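Long-range contact in SAM-dependent O-methyltransferase (Leptospira interrogans, PDB 2HNK), which probably transfers a methyl group from S-adenosylmethionine to an oxygen atom of its substrate, and is seen here with the demethylated product S-adenosyl-L-homocysteine bound: residues Lys87-Val93 with Lys113-Gly119. Numbering follows the deposited sequence.
With SAH (S-adenosyl-L-homocysteine), chain O.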
# COMPACT_ATOMS: atom_id res chain seq x y z
N LYS C 87 18.55 2.40 -6.49
CA LYS C 87 18.59 3.16 -7.74
C LYS C 87 17.29 3.08 -8.55
O LYS C 87 16.60 2.06 -8.51
CB LYS C 87 19.78 2.70 -8.59
CG LYS C 87 21.13 2.96 -7.93
CD LYS C 87 22.20 2.07 -8.53
CE LYS C 87 23.50 2.22 -7.75
NZ LYS C 87 24.65 1.67 -8.52
N ILE C 88 16.98 4.15 -9.29
CA ILE C 88 15.79 4.20 -10.16
C ILE C 88 16.13 4.59 -11.60
O ILE C 88 16.86 5.56 -11.83
CB ILE C 88 14.66 5.13 -9.57
CG1 ILE C 88 13.47 5.26 -10.54
CG2 ILE C 88 15.21 6.49 -9.17
CD1 ILE C 88 12.26 6.00 -9.97
N LEU C 89 15.62 3.83 -12.57
CA LEU C 89 15.64 4.24 -13.97
C LEU C 89 14.31 4.88 -14.37
O LEU C 89 13.24 4.29 -14.18
CB LEU C 89 15.96 3.05 -14.89
CG LEU C 89 15.80 3.25 -16.41
CD1 LEU C 89 16.77 4.27 -16.96
CD2 LEU C 89 15.96 1.94 -17.16
N CYS C 90 14.39 6.07 -14.95
CA CYS C 90 13.24 6.81 -15.45
C CYS C 90 13.19 6.81 -16.97
O CYS C 90 14.18 7.12 -17.62
CB CYS C 90 13.30 8.25 -14.96
SG CYS C 90 13.11 8.42 -13.20
N CYS C 91 12.03 6.46 -17.51
CA CYS C 91 11.81 6.39 -18.95
C CYS C 91 10.78 7.42 -19.34
O CYS C 91 9.66 7.42 -18.80
CB CYS C 91 11.29 5.02 -19.38
SG CYS C 91 12.24 3.62 -18.80
N ASP C 92 11.14 8.31 -20.26
CA ASP C 92 10.24 9.34 -20.74
C ASP C 92 10.65 9.72 -22.16
O ASP C 92 11.82 9.59 -22.53
CB ASP C 92 10.30 10.57 -19.83
CG ASP C 92 9.02 11.39 -19.86
OD1 ASP C 92 8.83 12.20 -20.80
OD2 ASP C 92 8.19 11.25 -18.94
N VAL C 93 9.68 10.16 -22.94
CA VAL C 93 9.92 10.63 -24.30
C VAL C 93 10.36 12.10 -24.37
O VAL C 93 10.85 12.54 -25.41
CB VAL C 93 8.67 10.47 -25.20
CG1 VAL C 93 8.44 9.00 -25.52
CG2 VAL C 93 7.43 11.09 -24.55
N LYS C 113 21.38 8.62 -7.55
CA LYS C 113 20.46 7.48 -7.48
C LYS C 113 19.64 7.28 -8.74
O LYS C 113 18.98 6.26 -8.89
CB LYS C 113 19.51 7.66 -6.29
CG LYS C 113 20.12 7.36 -4.93
CD LYS C 113 19.29 7.98 -3.81
CE LYS C 113 19.08 7.00 -2.67
NZ LYS C 113 18.31 7.61 -1.55
N ILE C 114 19.67 8.26 -9.65
CA ILE C 114 18.72 8.32 -10.76
C ILE C 114 19.37 8.14 -12.13
O ILE C 114 20.40 8.76 -12.42
CB ILE C 114 17.91 9.64 -10.74
CG1 ILE C 114 17.19 9.81 -9.40
CG2 ILE C 114 16.91 9.68 -11.88
CD1 ILE C 114 16.62 11.18 -9.18
N PHE C 115 18.74 7.30 -12.96
CA PHE C 115 19.17 6.99 -14.32
C PHE C 115 18.07 7.41 -15.30
O PHE C 115 16.89 7.13 -15.08
CB PHE C 115 19.42 5.49 -14.47
CG PHE C 115 20.54 4.96 -13.61
CD1 PHE C 115 20.41 4.93 -12.22
CD2 PHE C 115 21.70 4.46 -14.19
CE1 PHE C 115 21.44 4.44 -11.42
CE2 PHE C 115 22.73 3.96 -13.40
CZ PHE C 115 22.61 3.94 -12.02
N LEU C 116 18.45 8.06 -16.39
CA LEU C 116 17.46 8.52 -17.36
C LEU C 116 17.74 7.96 -18.74
O LEU C 116 18.87 7.95 -19.21
CB LEU C 116 17.43 10.05 -17.39
CG LEU C 116 16.45 10.78 -18.32
CD1 LEU C 116 15.00 10.55 -17.94
CD2 LEU C 116 16.75 12.26 -18.32
N LYS C 117 16.68 7.45 -19.38
CA LYS C 117 16.72 7.06 -20.76
C LYS C 117 15.54 7.69 -21.50
O LYS C 117 14.39 7.28 -21.32
CB LYS C 117 16.71 5.54 -20.92
CG LYS C 117 17.00 5.05 -22.35
CD LYS C 117 18.29 5.65 -22.90
CE LYS C 117 18.53 5.24 -24.36
NZ LYS C 117 17.52 5.84 -25.26
N LEU C 118 15.86 8.68 -22.33
CA LEU C 118 14.89 9.32 -23.21
C LEU C 118 14.65 8.46 -24.43
O LEU C 118 15.56 7.78 -24.91
CB LEU C 118 15.39 10.70 -23.64
CG LEU C 118 15.58 11.77 -22.56
CD1 LEU C 118 16.40 12.93 -23.11
CD2 LEU C 118 14.24 12.26 -21.96
N GLY C 119 13.42 8.50 -24.92
CA GLY C 119 13.01 7.70 -26.06
C GLY C 119 11.74 6.96 -25.71
O GLY C 119 11.19 7.14 -24.63
N SAH O . 5.08 10.23 -13.08
CA SAH O . 4.79 11.64 -13.46
CB SAH O . 3.56 11.71 -14.37
CG SAH O . 3.73 11.01 -15.71
SD SAH O . 2.79 11.87 -16.99
C SAH O . 4.66 12.59 -12.26
O SAH O . 4.55 13.81 -12.42
OXT SAH O . 4.66 12.17 -11.10
C5' SAH O . 3.29 10.76 -18.33
C4' SAH O . 4.67 11.03 -18.93
O4' SAH O . 5.01 9.94 -19.76
C3' SAH O . 4.71 12.28 -19.79
O3' SAH O . 5.76 13.10 -19.34
C2' SAH O . 5.00 11.81 -21.20
O2' SAH O . 5.95 12.65 -21.82
C1' SAH O . 5.55 10.41 -20.98
N9 SAH O . 5.27 9.47 -22.09
C8 SAH O . 4.22 9.48 -22.98
N7 SAH O . 4.37 8.44 -23.84
C5 SAH O . 5.51 7.77 -23.52
C6 SAH O . 6.14 6.65 -24.05
N6 SAH O . 5.63 6.01 -25.10
N1 SAH O . 7.32 6.20 -23.49
C2 SAH O . 7.87 6.85 -22.40
N3 SAH O . 7.24 7.96 -21.87
C4 SAH O . 6.08 8.41 -22.42
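I88 and C90 of strand 87-92 bond through their backbones to F115 and K117 of the parallel neighbour 114-118 and to K113 just before it, the two short axes approaching to 4.6 Å at an angle of 21°. With helix 95-107 as the crossover, they form a beta-alpha-beta unit of the Rossmann-like methyltransferase fold, and 114-118 is one of the two edge strands of the sheet within the chain. The bonds are nearly straight in the middle of the ladder, where C90 N reaches F115 O at 2.7 Å, and bent at its end, where G119 N approaches D92 O tilted 28° from the carbonyl plane.

On the face toward helices 95-107 and 73-81, I88 and I114 lie side by side, CG2 of I88 3.9 Å from CG1 of I114. Further along, CD1 of L116 settles against CB of C90. The other face carries F115; with CG anti to the carbonyl carbon (chi1 -63°), the ring lies back toward K87, CE1 meeting CB of K87 at 3.7 Å, while I88 O lies near the ring plane at its edge. The K87 chain runs on past the ring, extended, to hydrogen-bond the carbonyl oxygen of D140 through NZ. L89 brings CD1 to 3.8 Å from CB of F115.

At its C-terminal end the strand places D92 beside the ribose of the bound SAH, as in many Rossmann-like methyltransferases, where an acidic residue ending the second strand holds the ribose. Backbone amides of T69 and F70 fix OD2, and that of S94 fixes OD1. Each carboxylate oxygen takes one ribose hydroxyl: O2' of SAH bonds OD1 of D92 and O3' bonds OD2, both at 3.1 Å.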